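Local coordinates for protein endonuclease and methylase LlaGI (Lactococcus lactis, PDB 5FFJ) that binds a specific DNA sequence and, as a Type ISP restriction-modification enzyme, probably couples adenine methylation with ATP-driven movement along DNA and cleavage, at residues Y925-S930 with W1032-D1037; V992-I997 with E1022-D1027; L934-F939 with E1028-I1033. All blocks are in the same frame, centred on the assembly; numbering follows the deposited sequence.

Contact 1 (Y925-S930 with W1032-D1037); sequences YIDSQS and WINQRD. With nucleotides of chain B.
Trp1032 brings its benzo-ring atom CZ3 to the edge of the Tyr925 phenol, near the phenol plane and 4.3 Å from CE1, a loose apolar approach beside Ile947 of strand 944-951. Ile1033 fits closer. Its CG1 lies between the backbone N and the carbonyl carbon (chi1 55°), which directs CD1 toward the loop of residues 925-930; there the methyl meets Ile926 CG2 at 3.8 Å and also touches CB of Asp927. The loop so covered joins strand 915-922 to helix 932-941 in the methyltransferase-like fold, and further along the same segment it cradles a DNA phosphate: Gln929 N bonds OP2 of DC9 of chain B at 3.1 Å, while the amide N and OG of Ser930 both donate to OP1 of DC9 of chain B. At Asn1034 the contact turns polar. Its ND2 gives a hydrogen bond to Asp927 OD2 (2.9 Å, 159°), with the acceptor close to the amide plane but approached from above the carboxylate, 64° out of its plane. The same carboxylate forms salt bridges with Lys1258 and Lys1259 on helix 1254-1259, within the sequence range of the specificity domain. With an alanine here in place of the aspartate, both lysines are likely to lose this acid mate and the Asn1034 amide its acceptor. Gln1035 then turns away, its backbone O accepting a bond from Asn1255.

Contact 2 (V992-I997 with E1022-D1027); sequences VHYHDI and ENISPD
Tyr994 O takes the hydrogen bond from Glu1022 N at 3.0 Å, and the same residues are tied a second time by Tyr994 N, which donates to Glu1022 O at 3.2 Å. The two bonds make Tyr994 and Glu1022 an antiparallel hydrogen-bonded pair. Val992 and Ile1024 form the next such pair, joined by Ile1024 N to Val992 O (3.2 Å, 165°), and His993 faces Asn1023 between them as a non-hydrogen-bonded pair. Strand 1022-1024 thereby forms one edge of the mixed sheet within this chain. The sheet has the strand order of the class I methyltransferase fold, in which an antiparallel strand, here 977-984, is inserted near one side; strands 991-996 and 1022-1024 extend that side further.

The two faces differ. On that of Val992, Tyr994 and Ile1024, the CB atoms of Val992 and Ile1024 lie 4.1 Å apart, and the extended chain of Ile1024 carries CD1 across to Tyr994, 3.4 Å from CB and beside the start of the ring. Phe939 covers Pro1026, and the phenol OH reaches Asn949. On the other face the His993 imidazole and the Asn1023 amide run side by side, their planes 29° apart, with Asn1023 OD1 at the ring edge, 3.3 Å from CE1. Because the hydrogen bonds that tie the two strands are main-chain ones, their register can be set without polar side chains: Val992, Ile1024 and Tyr994 pack together, while the exposed Glu1022 and Asn1023 sit at the margin.

Contact 3 (L934-F939 with E1028-I1033); sequences LRKSLF and ENNDWI
Arg935, on helix 932-941 of the methyltransferase-like fold, lays its aliphatic chain across the indole of Trp1032 in the irregular loop that follows strand 1022-1024. CD sits over the face of the five-membered ring, 3.9 Å from its centroid and 15° off the normal, a CH-pi contact; CB and CG continue along the ring toward CZ2. A bend at chi3 (-65°) then turns the guanidinium off the indole, the two planes standing 72° apart, so the charged group does not stack but aims at the loop backbone. NE donates to Asn1030 O at 2.8 Å, almost within the guanidinium plane. NH2 forms a salt bridge with Asp1031 OD1, also 2.8 Å, though as a hydrogen bond it is bent and weak. With NH1 bonded to two carbonyls of the 925-930 loop, the buried charge has partners on all three nitrogens, which probably fixes its rotation. Leu938 CD1 comes obliquely to CH2 of the indole. Asn1030 itself has a left-handed backbone conformation that presents its O to the arginine, while its side chain rests against the neighbouring lysine: Asn1030 OD1 lies 3.5 Å from Lys936 CD, and Lys936 NZ is hydrogen-bonded to Asn887 OD1.

How the contacts relate
Contacts 1 and 3 share Trp1032 and Ile1033, and their centres lie only about 8 Å apart; contact 2 is nested along the chain inside the loops both of them close, about 11 Å from either centre. Arg935 ties contact 3 to contact 1 through its NH1, 2.9 Å from Tyr925 O and also bonded to Ser928 O, which probably steadies the phosphate-binding loop. Contact 2 meets contact 3 where Val992 CG2 packs on Phe939 CD1 (3.6 Å), and contact 1 where Ile1033 CG2 touches Tyr994 CE2. The contacts stand at increasing distance from the DNA: contact 1 touches it through residues 928-930, while the nearest atoms of contacts 3 and 2 are about 8 Å and 14 Å away.

Contact 1 (Y925-S930 with W1032-D1037)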
# COMPACT_ATOMS: atom_id res chain seq x y z
N TYR A 925 20.77 -9.13 -4.12
CA TYR A 925 21.98 -9.09 -4.93
C TYR A 925 23.09 -10.00 -4.41
O TYR A 925 24.03 -10.31 -5.14
CB TYR A 925 22.50 -7.66 -5.02
CG TYR A 925 23.02 -7.13 -3.71
CD1 TYR A 925 24.34 -7.34 -3.33
CD2 TYR A 925 22.19 -6.42 -2.85
CE1 TYR A 925 24.82 -6.86 -2.14
CE2 TYR A 925 22.66 -5.94 -1.66
CZ TYR A 925 23.98 -6.16 -1.30
OH TYR A 925 24.45 -5.68 -0.11
N ILE A 926 22.99 -10.42 -3.15
CA ILE A 926 24.00 -11.30 -2.56
C ILE A 926 24.10 -12.58 -3.38
O ILE A 926 25.19 -12.96 -3.83
CB ILE A 926 23.67 -11.65 -1.09
CG1 ILE A 926 23.59 -10.39 -0.24
CG2 ILE A 926 24.74 -12.59 -0.52
CD1 ILE A 926 23.12 -10.62 1.17
N ASP A 927 22.96 -13.23 -3.57
CA ASP A 927 22.87 -14.39 -4.45
C ASP A 927 21.66 -14.22 -5.36
O ASP A 927 20.52 -14.38 -4.93
CB ASP A 927 22.77 -15.69 -3.64
CG ASP A 927 23.28 -16.90 -4.40
OD1 ASP A 927 24.29 -16.76 -5.12
OD2 ASP A 927 22.67 -17.98 -4.28
N SER A 928 21.93 -13.87 -6.61
CA SER A 928 20.89 -13.51 -7.56
C SER A 928 21.40 -13.72 -8.98
O SER A 928 22.57 -13.50 -9.26
CB SER A 928 20.45 -12.06 -7.35
OG SER A 928 19.66 -11.60 -8.43
N GLN A 929 20.50 -14.15 -9.86
CA GLN A 929 20.88 -14.44 -11.24
C GLN A 929 21.39 -13.19 -11.95
O GLN A 929 22.49 -13.19 -12.49
CB GLN A 929 19.69 -15.02 -12.00
CG GLN A 929 19.20 -16.35 -11.45
CD GLN A 929 20.27 -17.43 -11.47
OE1 GLN A 929 20.64 -17.96 -10.43
NE2 GLN A 929 20.77 -17.75 -12.66
N SER A 930 20.59 -12.13 -11.93
CA SER A 930 20.88 -10.93 -12.70
C SER A 930 21.78 -9.94 -11.97
O SER A 930 21.97 -8.81 -12.43
CB SER A 930 19.58 -10.24 -13.10
OG SER A 930 18.83 -9.85 -11.97
N TRP A 1032 29.38 -15.09 -4.79
CA TRP A 1032 29.96 -15.02 -3.45
C TRP A 1032 29.60 -16.26 -2.63
O TRP A 1032 30.47 -16.86 -1.99
CB TRP A 1032 29.48 -13.76 -2.73
CG TRP A 1032 29.97 -12.49 -3.35
CD1 TRP A 1032 30.95 -12.37 -4.28
CD2 TRP A 1032 29.50 -11.17 -3.08
NE1 TRP A 1032 31.13 -11.04 -4.61
CE2 TRP A 1032 30.25 -10.29 -3.89
CE3 TRP A 1032 28.52 -10.64 -2.23
CZ2 TRP A 1032 30.05 -8.91 -3.87
CZ3 TRP A 1032 28.32 -9.27 -2.22
CH2 TRP A 1032 29.08 -8.43 -3.03
N ILE A 1033 28.33 -16.64 -2.67
CA ILE A 1033 27.84 -17.79 -1.90
C ILE A 1033 27.14 -18.82 -2.78
O ILE A 1033 26.72 -18.51 -3.90
CB ILE A 1033 26.87 -17.35 -0.78
CG1 ILE A 1033 25.71 -16.53 -1.36
CG2 ILE A 1033 27.62 -16.54 0.26
CD1 ILE A 1033 24.56 -16.36 -0.38
N ASN A 1034 27.01 -20.04 -2.26
CA ASN A 1034 26.44 -21.15 -3.01
C ASN A 1034 27.19 -21.34 -4.32
O ASN A 1034 26.58 -21.59 -5.36
CB ASN A 1034 24.95 -20.92 -3.27
CG ASN A 1034 24.16 -20.70 -2.00
OD1 ASN A 1034 24.23 -21.50 -1.06
ND2 ASN A 1034 23.41 -19.60 -1.95
N GLN A 1035 28.51 -21.20 -4.26
CA GLN A 1035 29.36 -21.31 -5.44
C GLN A 1035 29.24 -22.70 -6.06
O GLN A 1035 28.96 -23.68 -5.36
CB GLN A 1035 30.81 -21.02 -5.08
CG GLN A 1035 31.02 -19.62 -4.50
CD GLN A 1035 32.49 -19.26 -4.33
OE1 GLN A 1035 33.37 -20.12 -4.44
NE2 GLN A 1035 32.76 -17.99 -4.06
N ARG A 1036 29.45 -22.77 -7.37
CA ARG A 1036 29.20 -24.00 -8.10
C ARG A 1036 30.42 -24.92 -8.17
O ARG A 1036 31.51 -24.56 -7.72
CB ARG A 1036 28.75 -23.68 -9.53
CG ARG A 1036 27.57 -22.74 -9.61
CD ARG A 1036 26.87 -22.87 -10.96
NE ARG A 1036 26.85 -21.61 -11.70
CZ ARG A 1036 26.73 -21.53 -13.03
NH1 ARG A 1036 26.63 -22.63 -13.77
NH2 ARG A 1036 26.73 -20.34 -13.61
N ASP A 1037 30.21 -26.10 -8.73
CA ASP A 1037 31.26 -27.08 -8.96
C ASP A 1037 31.74 -26.98 -10.40
O ASP A 1037 30.95 -27.15 -11.33
CB ASP A 1037 30.75 -28.50 -8.66
CG ASP A 1037 31.86 -29.54 -8.63
OD1 ASP A 1037 32.95 -29.28 -9.19
OD2 ASP A 1037 31.64 -30.62 -8.05
P DC B 9 17.04 -12.90 -10.22
OP1 DC B 9 18.05 -12.23 -11.07
OP2 DC B 9 17.40 -14.15 -9.51
O5' DC B 9 16.47 -11.87 -9.13
C5' DC B 9 16.15 -10.53 -9.52
C4' DC B 9 14.74 -10.14 -9.07
O4' DC B 9 13.75 -10.87 -9.85
C3' DC B 9 14.42 -10.45 -7.60
O3' DC B 9 13.83 -9.32 -6.97
C2' DC B 9 13.45 -11.63 -7.69
C1' DC B 9 12.73 -11.32 -8.99
N1 DC B 9 12.02 -12.50 -9.62
C2 DC B 9 10.71 -12.34 -10.10
O2 DC B 9 10.15 -11.25 -9.99
N3 DC B 9 10.09 -13.41 -10.67
C4 DC B 9 10.72 -14.58 -10.77
N4 DC B 9 10.07 -15.60 -11.34
C5 DC B 9 12.05 -14.75 -10.29
C6 DC B 9 12.66 -13.70 -9.73

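Contact 2 (V992-I997 with E1022-D1027)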
# COMPACT_ATOMS: atom_id res chain seq x y z
N VAL A 992 35.85 -9.51 0.26
CA VAL A 992 34.47 -9.52 0.71
C VAL A 992 34.39 -10.14 2.11
O VAL A 992 35.10 -11.10 2.41
CB VAL A 992 33.57 -10.33 -0.25
CG1 VAL A 992 32.11 -10.24 0.17
CG2 VAL A 992 33.75 -9.85 -1.68
N HIS A 993 33.53 -9.57 2.95
CA HIS A 993 33.28 -10.10 4.29
C HIS A 993 31.79 -10.35 4.45
O HIS A 993 30.98 -9.43 4.41
CB HIS A 993 33.79 -9.12 5.35
CG HIS A 993 35.24 -8.76 5.19
ND1 HIS A 993 36.25 -9.70 5.23
CD2 HIS A 993 35.84 -7.56 4.99
CE1 HIS A 993 37.41 -9.09 5.06
NE2 HIS A 993 37.19 -7.80 4.91
N TYR A 994 31.42 -11.62 4.64
CA TYR A 994 30.02 -12.02 4.62
C TYR A 994 29.62 -12.80 5.86
O TYR A 994 30.39 -13.60 6.38
CB TYR A 994 29.73 -12.85 3.37
CG TYR A 994 28.35 -13.46 3.33
CD1 TYR A 994 27.24 -12.70 2.99
CD2 TYR A 994 28.16 -14.80 3.64
CE1 TYR A 994 25.97 -13.26 2.96
CE2 TYR A 994 26.91 -15.37 3.61
CZ TYR A 994 25.81 -14.60 3.27
OH TYR A 994 24.56 -15.17 3.24
N HIS A 995 28.40 -12.55 6.33
CA HIS A 995 27.84 -13.31 7.44
C HIS A 995 26.34 -13.52 7.26
O HIS A 995 25.59 -12.56 7.05
CB HIS A 995 28.11 -12.61 8.77
CG HIS A 995 27.71 -13.42 9.96
ND1 HIS A 995 26.77 -12.99 10.87
CD2 HIS A 995 28.10 -14.65 10.38
CE1 HIS A 995 26.61 -13.91 11.81
NE2 HIS A 995 27.41 -14.93 11.53
N ASP A 996 25.92 -14.77 7.34
CA ASP A 996 24.50 -15.12 7.37
C ASP A 996 24.03 -15.09 8.82
O ASP A 996 24.60 -15.76 9.67
CB ASP A 996 24.27 -16.50 6.75
CG ASP A 996 22.80 -16.82 6.52
OD1 ASP A 996 21.94 -16.26 7.24
OD2 ASP A 996 22.51 -17.63 5.62
N ILE A 997 22.99 -14.30 9.09
CA ILE A 997 22.50 -14.14 10.46
C ILE A 997 21.99 -15.46 11.04
O ILE A 997 21.81 -15.58 12.25
CB ILE A 997 21.37 -13.09 10.53
CG1 ILE A 997 21.21 -12.58 11.97
CG2 ILE A 997 20.06 -13.66 10.00
CD1 ILE A 997 20.37 -11.32 12.08
N GLU A 1022 33.15 -14.17 7.38
CA GLU A 1022 33.74 -15.20 6.53
C GLU A 1022 34.41 -14.53 5.33
O GLU A 1022 33.79 -13.74 4.62
CB GLU A 1022 32.68 -16.20 6.05
CG GLU A 1022 33.27 -17.39 5.30
CD GLU A 1022 32.22 -18.24 4.63
OE1 GLU A 1022 32.58 -19.06 3.75
OE2 GLU A 1022 31.03 -18.11 4.98
N ASN A 1023 35.68 -14.85 5.11
CA ASN A 1023 36.40 -14.33 3.97
C ASN A 1023 35.94 -15.03 2.69
O ASN A 1023 36.00 -16.26 2.60
CB ASN A 1023 37.91 -14.51 4.16
CG ASN A 1023 38.70 -13.27 3.78
OD1 ASN A 1023 38.31 -12.15 4.10
ND2 ASN A 1023 39.81 -13.47 3.08
N ILE A 1024 35.48 -14.25 1.72
CA ILE A 1024 34.93 -14.79 0.49
C ILE A 1024 35.74 -14.37 -0.73
O ILE A 1024 35.97 -13.18 -0.95
CB ILE A 1024 33.45 -14.36 0.30
CG1 ILE A 1024 32.55 -15.21 1.20
CG2 ILE A 1024 33.02 -14.46 -1.17
CD1 ILE A 1024 31.07 -14.93 1.07
N SER A 1025 36.15 -15.36 -1.52
CA SER A 1025 36.82 -15.12 -2.79
C SER A 1025 35.87 -15.44 -3.94
O SER A 1025 35.69 -16.62 -4.26
CB SER A 1025 38.09 -15.97 -2.89
OG SER A 1025 37.79 -17.35 -2.83
N PRO A 1026 35.25 -14.41 -4.55
CA PRO A 1026 34.32 -14.66 -5.66
C PRO A 1026 34.91 -15.52 -6.78
O PRO A 1026 36.10 -15.44 -7.06
CB PRO A 1026 33.98 -13.26 -6.17
CG PRO A 1026 34.90 -12.32 -5.46
CD PRO A 1026 35.29 -12.98 -4.19
N ASP A 1027 34.06 -16.33 -7.41
CA ASP A 1027 34.50 -17.29 -8.42
C ASP A 1027 34.36 -16.72 -9.83
O ASP A 1027 34.08 -15.54 -10.01
CB ASP A 1027 33.71 -18.60 -8.29
CG ASP A 1027 32.20 -18.38 -8.32
OD1 ASP A 1027 31.75 -17.27 -8.68
OD2 ASP A 1027 31.46 -19.34 -7.99

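Contact 3 (L934-F939 with E1028-I1033)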
# COMPACT_ATOMS: atom_id res chain seq x y z
N LEU A 934 26.66 -6.82 -10.85
CA LEU A 934 26.74 -5.91 -9.71
C LEU A 934 27.81 -6.38 -8.74
O LEU A 934 28.55 -5.57 -8.18
CB LEU A 934 25.38 -5.82 -9.01
CG LEU A 934 25.33 -5.04 -7.69
CD1 LEU A 934 25.92 -3.65 -7.83
CD2 LEU A 934 23.89 -4.96 -7.21
N ARG A 935 27.89 -7.69 -8.54
CA ARG A 935 28.89 -8.26 -7.64
C ARG A 935 30.29 -8.15 -8.24
O ARG A 935 31.28 -8.07 -7.52
CB ARG A 935 28.56 -9.72 -7.32
CG ARG A 935 27.26 -9.90 -6.55
CD ARG A 935 27.11 -11.32 -6.02
NE ARG A 935 26.99 -12.32 -7.08
CZ ARG A 935 25.86 -12.64 -7.70
NH1 ARG A 935 24.73 -12.02 -7.39
NH2 ARG A 935 25.86 -13.57 -8.65
N LYS A 936 30.36 -8.14 -9.57
CA LYS A 936 31.63 -7.97 -10.26
C LYS A 936 32.09 -6.52 -10.12
O LYS A 936 33.29 -6.26 -9.98
CB LYS A 936 31.49 -8.35 -11.74
CG LYS A 936 32.79 -8.26 -12.54
CD LYS A 936 32.69 -9.03 -13.85
CE LYS A 936 33.88 -8.76 -14.76
NZ LYS A 936 33.83 -7.40 -15.37
N SER A 937 31.14 -5.60 -10.13
CA SER A 937 31.44 -4.18 -9.99
C SER A 937 31.86 -3.82 -8.57
O SER A 937 32.93 -3.24 -8.37
CB SER A 937 30.22 -3.34 -10.39
OG SER A 937 29.92 -3.48 -11.76
N LEU A 938 31.03 -4.17 -7.59
CA LEU A 938 31.29 -3.84 -6.20
C LEU A 938 32.64 -4.36 -5.72
O LEU A 938 33.26 -3.79 -4.82
CB LEU A 938 30.18 -4.39 -5.30
CG LEU A 938 28.78 -3.79 -5.46
CD1 LEU A 938 27.78 -4.58 -4.64
CD2 LEU A 938 28.75 -2.32 -5.07
N PHE A 939 33.11 -5.45 -6.33
CA PHE A 939 34.38 -6.05 -5.93
C PHE A 939 35.55 -5.25 -6.49
O PHE A 939 36.64 -5.24 -5.92
CB PHE A 939 34.45 -7.50 -6.40
CG PHE A 939 35.54 -8.30 -5.75
CD1 PHE A 939 35.67 -8.32 -4.37
CD2 PHE A 939 36.42 -9.05 -6.51
CE1 PHE A 939 36.67 -9.06 -3.76
CE2 PHE A 939 37.42 -9.79 -5.91
CZ PHE A 939 37.54 -9.80 -4.53
N GLU A 1028 34.58 -17.58 -10.83
CA GLU A 1028 34.46 -17.19 -12.24
C GLU A 1028 33.09 -16.61 -12.55
O GLU A 1028 32.97 -15.68 -13.34
CB GLU A 1028 34.73 -18.40 -13.14
CG GLU A 1028 36.11 -19.01 -12.98
CD GLU A 1028 36.29 -20.28 -13.80
OE1 GLU A 1028 35.29 -20.77 -14.37
OE2 GLU A 1028 37.43 -20.78 -13.89
N ASN A 1029 32.06 -17.16 -11.91
CA ASN A 1029 30.69 -16.72 -12.12
C ASN A 1029 30.35 -15.48 -11.29
O ASN A 1029 29.20 -15.04 -11.26
CB ASN A 1029 29.71 -17.85 -11.80
CG ASN A 1029 30.14 -19.18 -12.39
OD1 ASN A 1029 30.68 -19.24 -13.49
ND2 ASN A 1029 29.89 -20.26 -11.65
N ASN A 1030 31.36 -14.93 -10.61
CA ASN A 1030 31.17 -13.78 -9.73
C ASN A 1030 30.16 -14.08 -8.62
O ASN A 1030 29.44 -13.19 -8.17
CB ASN A 1030 30.72 -12.54 -10.52
CG ASN A 1030 31.62 -12.25 -11.71
OD1 ASN A 1030 32.69 -11.66 -11.56
ND2 ASN A 1030 31.17 -12.63 -12.90
N ASP A 1031 30.11 -15.35 -8.20
CA ASP A 1031 29.23 -15.77 -7.12
C ASP A 1031 29.98 -15.75 -5.78
O ASP A 1031 31.06 -16.31 -5.66
CB ASP A 1031 28.67 -17.17 -7.38
CG ASP A 1031 27.65 -17.19 -8.51
OD1 ASP A 1031 27.05 -16.14 -8.80
OD2 ASP A 1031 27.44 -18.27 -9.10
N TRP A 1032 29.38 -15.09 -4.79
CA TRP A 1032 29.96 -15.02 -3.45
C TRP A 1032 29.60 -16.26 -2.63
O TRP A 1032 30.47 -16.86 -1.99
CB TRP A 1032 29.48 -13.76 -2.73
CG TRP A 1032 29.97 -12.49 -3.35
CD1 TRP A 1032 30.95 -12.37 -4.28
CD2 TRP A 1032 29.50 -11.17 -3.08
NE1 TRP A 1032 31.13 -11.04 -4.61
CE2 TRP A 1032 30.25 -10.29 -3.89
CE3 TRP A 1032 28.52 -10.64 -2.23
CZ2 TRP A 1032 30.05 -8.91 -3.87
CZ3 TRP A 1032 28.32 -9.27 -2.22
CH2 TRP A 1032 29.08 -8.43 -3.03
N ILE A 1033 28.33 -16.64 -2.67
CA ILE A 1033 27.84 -17.79 -1.90
C ILE A 1033 27.14 -18.82 -2.78
O ILE A 1033 26.72 -18.51 -3.90
CB ILE A 1033 26.87 -17.35 -0.78
CG1 ILE A 1033 25.71 -16.53 -1.36
CG2 ILE A 1033 27.62 -16.54 0.26
CD1 ILE A 1033 24.56 -16.36 -0.38